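PDB 5U2P: sugar ABC transporter substrate-binding protein from Treponema pallidum subsp. pallidum, which probably binds a ligand, perhaps a sugar, in the periplasm and delivers it to an ABC transporter. Local coordinates for residues F105-K110 with Y125-A130; V88-L93 with E305-A310. All coordinates share one frame; numbering follows the deposited sequence.

Interaction 1. Residues F105-K110 with Y125-A130; sequences FVDLSK and YGKTFA
Ser109 OG takes the backbone N-H of Thr128, and an Asx turn within 105-110 sets it in place. In this motif Asp107 OD1 accepts the backbone N-H of Ser109, two residues on, with Ser109 N 2.9 Å from Asp107 OD1. The two segments are loop pieces between helix 101-104 and strand 131-132 of a periplasmic solute-binding protein. Their chains run at a steep angle, 118° between end-to-end directions.

Ser109 OG is the central polar atom. Ser109 OG donates to Asp107 OD1 at 2.6 Å, on the syn lone pair of the carboxylate. Ser109 OG also accepts from Thr128 N at 2.7 Å, in a nearly straight bond of 165°. The Ser109 N-H comes to the same OD1 from above the carboxylate plane. Two donors from one residue therefore fix the rotation of the carboxylate. Asp107 CG stands anti to its own N (chi1 174°), beside the carbonyl carbon, which carries the carboxylate toward the following residues.

Asp107 and Lys127 cross at about a right angle. The contact is made by the aliphatic part of the lysine: Asp107 OD2 lies 3.2 Å from Lys127 CD. The ammonium group bends away at chi4. The salt bridge of OD2 is instead with Lys110 NZ, within its own segment.

The Phe129 ring lies obliquely against the backbone of 105-107, with Val106 O 3.4 Å from Phe129 CD1. Its CE1 touches Asp107 CA and CB, and its CD1 packs on Phe105 CB. Tyr102 of helix 101-104 meets the Phe129 ring edge-to-face. Thr128 OG1 is turned to the carbonyl of Pro121.

Leu108 sends CD1 over Ala130 CA, while its N-H reaches Thr128 O almost head-on to the carbonyl. A water donates to both Val106 O and Phe129 O, at 2.7 Å from each.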
loop_
_atom_site.group_PDB
_atom_site.type_symbol
_atom_site.label_atom_id
_atom_site.label_comp_id
_atom_site.label_asym_id
_atom_site.label_seq_id
_atom_site.Cartn_x
_atom_site.Cartn_y
_atom_site.Cartn_z
ATOM N N PHE A 105 5.287 -23.372 0.164
ATOM C CA PHE A 105 6.433 -22.453 0.203
ATOM C C PHE A 105 7.334 -22.604 1.419
ATOM O O PHE A 105 6.895 -22.929 2.508
ATOM C CB PHE A 105 5.947 -21.016 0.140
ATOM C CG PHE A 105 5.079 -20.731 -1.052
ATOM C CD1 PHE A 105 5.475 -21.148 -2.314
ATOM C CD2 PHE A 105 3.888 -20.052 -0.920
ATOM C CE1 PHE A 105 4.680 -20.905 -3.422
ATOM C CE2 PHE A 105 3.080 -19.806 -2.024
ATOM C CZ PHE A 105 3.483 -20.235 -3.274
ATOM N N VAL A 106 8.605 -22.294 1.228
ATOM C CA VAL A 106 9.560 -22.307 2.331
ATOM C C VAL A 106 9.381 -21.078 3.209
ATOM O O VAL A 106 9.329 -19.953 2.710
ATOM C CB VAL A 106 11.004 -22.351 1.813
ATOM C CG1 VAL A 106 11.982 -22.323 2.986
ATOM C CG2 VAL A 106 11.207 -23.589 0.960
ATOM N N ASP A 107 9.288 -21.290 4.524
ATOM C CA ASP A 107 9.209 -20.179 5.473
ATOM C C ASP A 107 10.560 -19.473 5.573
ATOM O O ASP A 107 11.548 -20.069 6.013
ATOM C CB ASP A 107 8.755 -20.690 6.856
ATOM C CG ASP A 107 8.789 -19.610 7.936
ATOM O OD1 ASP A 107 8.906 -18.423 7.591
ATOM O OD2 ASP A 107 8.692 -19.949 9.139
ATOM N N LEU A 108 10.611 -18.218 5.117
ATOM C CA LEU A 108 11.871 -17.481 5.029
ATOM C C LEU A 108 12.075 -16.576 6.242
ATOM O O LEU A 108 13.011 -15.764 6.272
ATOM C CB LEU A 108 11.914 -16.634 3.731
ATOM C CG LEU A 108 11.761 -17.417 2.421
ATOM C CD1 LEU A 108 11.675 -16.494 1.192
ATOM C CD2 LEU A 108 12.851 -18.433 2.238
ATOM N N SER A 109 11.211 -16.716 7.246
ATOM C CA SER A 109 11.155 -15.759 8.356
ATOM C C SER A 109 12.458 -15.678 9.152
ATOM O O SER A 109 12.715 -14.679 9.831
ATOM C CB SER A 109 10.018 -16.122 9.319
ATOM O OG SER A 109 8.744 -16.074 8.682
ATOM N N LYS A 110 13.238 -16.743 9.090
ATOM C CA LYS A 110 14.491 -16.867 9.836
ATOM C C LYS A 110 15.733 -16.624 8.981
ATOM O O LYS A 110 16.852 -16.788 9.457
ATOM C CB LYS A 110 14.585 -18.261 10.466
ATOM C CG LYS A 110 13.358 -18.647 11.305
ATOM C CD LYS A 110 13.408 -20.099 11.806
ATOM C CE LYS A 110 13.155 -21.115 10.687
ATOM N NZ LYS A 110 11.747 -21.096 10.181
ATOM N N TYR A 125 -0.017 -15.099 10.400
ATOM C CA TYR A 125 0.734 -15.547 11.565
ATOM C C TYR A 125 2.016 -14.756 11.746
ATOM O O TYR A 125 2.760 -15.001 12.691
ATOM C CB TYR A 125 1.116 -17.025 11.448
ATOM C CG TYR A 125 -0.034 -18.014 11.533
ATOM C CD1 TYR A 125 -0.548 -18.411 12.760
ATOM C CD2 TYR A 125 -0.583 -18.570 10.377
ATOM C CE1 TYR A 125 -1.587 -19.315 12.833
ATOM C CE2 TYR A 125 -1.621 -19.484 10.446
ATOM C CZ TYR A 125 -2.117 -19.846 11.671
ATOM O OH TYR A 125 -3.147 -20.762 11.731
ATOM N N GLY A 126 2.304 -13.849 10.816
ATOM C CA GLY A 126 3.486 -13.014 10.942
ATOM C C GLY A 126 4.718 -13.552 10.226
ATOM O O GLY A 126 5.832 -13.058 10.439
ATOM N N LYS A 127 4.530 -14.554 9.377
ATOM C CA LYS A 127 5.664 -15.239 8.736
ATOM C C LYS A 127 5.897 -14.732 7.321
ATOM O O LYS A 127 4.964 -14.345 6.631
ATOM C CB LYS A 127 5.429 -16.748 8.717
ATOM C CG LYS A 127 5.532 -17.400 10.093
ATOM C CD LYS A 127 5.733 -18.904 9.976
ATOM C CE LYS A 127 6.099 -19.525 11.320
ATOM N NZ LYS A 127 5.118 -19.167 12.385
ATOM N N THR A 128 7.156 -14.733 6.900
ATOM C CA THR A 128 7.553 -14.169 5.610
ATOM C C THR A 128 7.826 -15.315 4.650
ATOM O O THR A 128 8.699 -16.140 4.923
ATOM C CB THR A 128 8.839 -13.297 5.748
ATOM O OG1 THR A 128 8.586 -12.192 6.627
ATOM C CG2 THR A 128 9.305 -12.767 4.400
ATOM N N PHE A 129 7.107 -15.368 3.531
ATOM C CA PHE A 129 7.235 -16.485 2.588
ATOM C C PHE A 129 7.797 -16.088 1.210
ATOM O O PHE A 129 7.834 -16.908 0.295
ATOM C CB PHE A 129 5.867 -17.171 2.405
ATOM C CG PHE A 129 5.488 -18.091 3.538
ATOM C CD1 PHE A 129 6.087 -19.332 3.669
ATOM C CD2 PHE A 129 4.533 -17.714 4.469
ATOM C CE1 PHE A 129 5.736 -20.188 4.705
ATOM C CE2 PHE A 129 4.188 -18.562 5.499
ATOM C CZ PHE A 129 4.794 -19.791 5.617
ATOM N N ALA A 130 8.265 -14.855 1.050
ATOM C CA ALA A 130 8.894 -14.480 -0.204
ATOM C C ALA A 130 9.857 -13.322 0.012
ATOM O O ALA A 130 9.687 -12.515 0.935
ATOM C CB ALA A 130 7.841 -14.096 -1.230
HETATM O O HOH W 1 9.305 -19.196 0.169
#

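Interaction 2. Residues V88-L93 with E305-A310; sequences VVEVSL and EVQGLA
Val89 and Ala310 exchange two backbone hydrogen bonds, N to O in each direction. Val91 and Gly308 form a second such pair, with Val91 N 2.8 Å from Gly308 O. Beyond the strand end, Leu93 N reaches Val306 O at 2.9 Å. Between these pairs, Glu90 faces Leu309 and Ser92 faces Gln307 as non-hydrogen-bonded pairs. Glu90 CA approaches Gly308 O in a CA-H...O contact.

Strands 88-92 and 307-311 are antiparallel neighbours in a five-stranded mixed sheet. Strand 33-39 flanks the first and strand 131-132 the second.

The polar side chains share the face of Glu90 and Gln307. Glu90 extends straight from CG, and Glu90 OE2 accepts from Gln307 NE2 at 2.6 Å, on the anti side, somewhat out of the carboxylate plane and well short of straight. Gln307 bends at chi2 (-49°) to bring its amide there, with the carboxylate and amide planes 71° apart. His42 ND1 also bonds OE2, and Arg39 N bonds OE1, so both buried carboxylate oxygens have partners. Ser92 OG gives Gln307 OE1 a weak bond.

On the face of Val89, Val91 and Ala310, Val91 CG1 meets Ala310 CB at 3.9 Å. Past the strands, Leu93 CD1 packs on Val306 CG2 and near Gly308 CA.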
loop_
_atom_site.group_PDB
_atom_site.type_symbol
_atom_site.label_atom_id
_atom_site.label_comp_id
_atom_site.label_asym_id
_atom_site.label_seq_id
_atom_site.Cartn_x
_atom_site.Cartn_y
_atom_site.Cartn_z
ATOM N N VAL A 88 11.892 -21.578 -7.764
ATOM C CA VAL A 88 11.553 -20.230 -7.328
ATOM C C VAL A 88 10.371 -19.739 -8.152
ATOM O O VAL A 88 10.385 -19.864 -9.374
ATOM C CB VAL A 88 12.744 -19.273 -7.472
ATOM C CG1 VAL A 88 12.341 -17.829 -7.153
ATOM C CG2 VAL A 88 13.862 -19.741 -6.564
ATOM N N VAL A 89 9.346 -19.204 -7.485
ATOM C CA VAL A 89 8.144 -18.749 -8.183
ATOM C C VAL A 89 7.763 -17.350 -7.725
ATOM O O VAL A 89 7.848 -17.015 -6.534
ATOM C CB VAL A 89 6.960 -19.749 -7.999
ATOM C CG1 VAL A 89 7.334 -21.095 -8.585
ATOM C CG2 VAL A 89 6.558 -19.898 -6.529
ATOM N N GLU A 90 7.352 -16.522 -8.680
ATOM C CA GLU A 90 6.784 -15.224 -8.365
ATOM C C GLU A 90 5.442 -15.395 -7.649
ATOM O O GLU A 90 4.629 -16.241 -8.028
ATOM C CB GLU A 90 6.603 -14.364 -9.632
ATOM C CG GLU A 90 6.009 -13.012 -9.295
ATOM C CD GLU A 90 5.735 -12.126 -10.487
ATOM O OE1 GLU A 90 6.119 -12.482 -11.616
ATOM O OE2 GLU A 90 5.128 -11.054 -10.276
ATOM N N VAL A 91 5.230 -14.604 -6.602
ATOM C CA VAL A 91 3.968 -14.606 -5.879
ATOM C C VAL A 91 3.507 -13.185 -5.641
ATOM O O VAL A 91 4.299 -12.257 -5.617
ATOM C CB VAL A 91 4.069 -15.344 -4.513
ATOM C CG1 VAL A 91 4.369 -16.836 -4.728
ATOM C CG2 VAL A 91 5.127 -14.700 -3.624
ATOM N N SER A 92 2.196 -13.038 -5.470
ATOM C CA SER A 92 1.592 -11.779 -5.080
ATOM C C SER A 92 1.446 -11.713 -3.565
ATOM O O SER A 92 0.741 -12.521 -2.954
ATOM C CB SER A 92 0.226 -11.611 -5.750
ATOM O OG SER A 92 0.371 -11.438 -7.155
ATOM N N LEU A 93 2.140 -10.755 -2.972
ATOM C CA LEU A 93 2.053 -10.483 -1.547
ATOM C C LEU A 93 0.947 -9.458 -1.338
ATOM O O LEU A 93 0.679 -8.672 -2.239
ATOM C CB LEU A 93 3.394 -9.959 -1.020
ATOM C CG LEU A 93 4.525 -10.995 -1.152
ATOM C CD1 LEU A 93 5.900 -10.340 -1.021
ATOM C CD2 LEU A 93 4.374 -12.121 -0.135
ATOM N N GLU A 305 0.630 -4.613 -1.608
ATOM C CA GLU A 305 0.376 -5.606 -2.641
ATOM C C GLU A 305 1.533 -5.633 -3.632
ATOM O O GLU A 305 1.375 -5.275 -4.794
ATOM C CB GLU A 305 -0.942 -5.311 -3.361
ATOM C CG GLU A 305 -2.185 -5.381 -2.429
ATOM C CD GLU A 305 -2.745 -6.774 -2.276
ATOM O OE1 GLU A 305 -2.449 -7.626 -3.142
ATOM O OE2 GLU A 305 -3.467 -7.023 -1.283
ATOM N N VAL A 306 2.686 -6.059 -3.139
ATOM C CA VAL A 306 3.917 -6.123 -3.907
ATOM C C VAL A 306 4.171 -7.530 -4.440
ATOM O O VAL A 306 3.529 -8.492 -4.022
ATOM C CB VAL A 306 5.118 -5.666 -3.054
ATOM C CG1 VAL A 306 4.903 -4.213 -2.524
ATOM C CG2 VAL A 306 5.400 -6.633 -1.899
ATOM N N GLN A 307 5.084 -7.632 -5.398
ATOM C CA GLN A 307 5.490 -8.926 -5.910
ATOM C C GLN A 307 6.650 -9.479 -5.097
ATOM O O GLN A 307 7.419 -8.728 -4.489
ATOM C CB GLN A 307 5.869 -8.822 -7.390
ATOM C CG GLN A 307 4.688 -8.437 -8.293
ATOM C CD GLN A 307 3.423 -9.276 -8.041
ATOM O OE1 GLN A 307 2.392 -8.766 -7.573
ATOM N NE2 GLN A 307 3.498 -10.560 -8.359
ATOM N N GLY A 308 6.786 -10.803 -5.107
ATOM C CA GLY A 308 7.882 -11.452 -4.412
ATOM C C GLY A 308 8.268 -12.765 -5.050
ATOM O O GLY A 308 7.569 -13.271 -5.921
ATOM N N LEU A 309 9.393 -13.304 -4.608
ATOM C CA LEU A 309 9.916 -14.570 -5.097
ATOM C C LEU A 309 9.879 -15.550 -3.933
ATOM O O LEU A 309 10.547 -15.330 -2.925
ATOM C CB LEU A 309 11.349 -14.414 -5.620
ATOM C CG LEU A 309 11.548 -13.473 -6.788
ATOM C CD1 LEU A 309 13.056 -13.308 -7.046
ATOM C CD2 LEU A 309 10.852 -14.005 -8.014
ATOM N N ALA A 310 9.086 -16.608 -4.063
ATOM C CA ALA A 310 9.026 -17.662 -3.052
ATOM C C ALA A 310 9.780 -18.903 -3.503
ATOM O O ALA A 310 9.972 -19.114 -4.699
ATOM C CB ALA A 310 7.567 -18.032 -2.744
HETATM O O HOH W 2 -1.926 -10.352 -2.568
#

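Interaction 1 packs against one face of the sheet that contains interaction 2, and their centres are about 12 Å apart. The face is that of Val89, Val91 and Ala310. Phe105 CE1 lies 3.8 Å from Val89 CG2. Ala130 CB is 3.7 Å from Val91 CG2 and also touches the backbone at Leu309 O. Phe129 O comes to 3.3 Å from Ala310 CB. The loop segments 105-110 and 125-130 fall in sequence between the paired strands. Segment 125-130 runs directly into strand 131-132, which pairs with strand 307-311. The Glu90-Gln307 pair lies on the opposite face of the sheet.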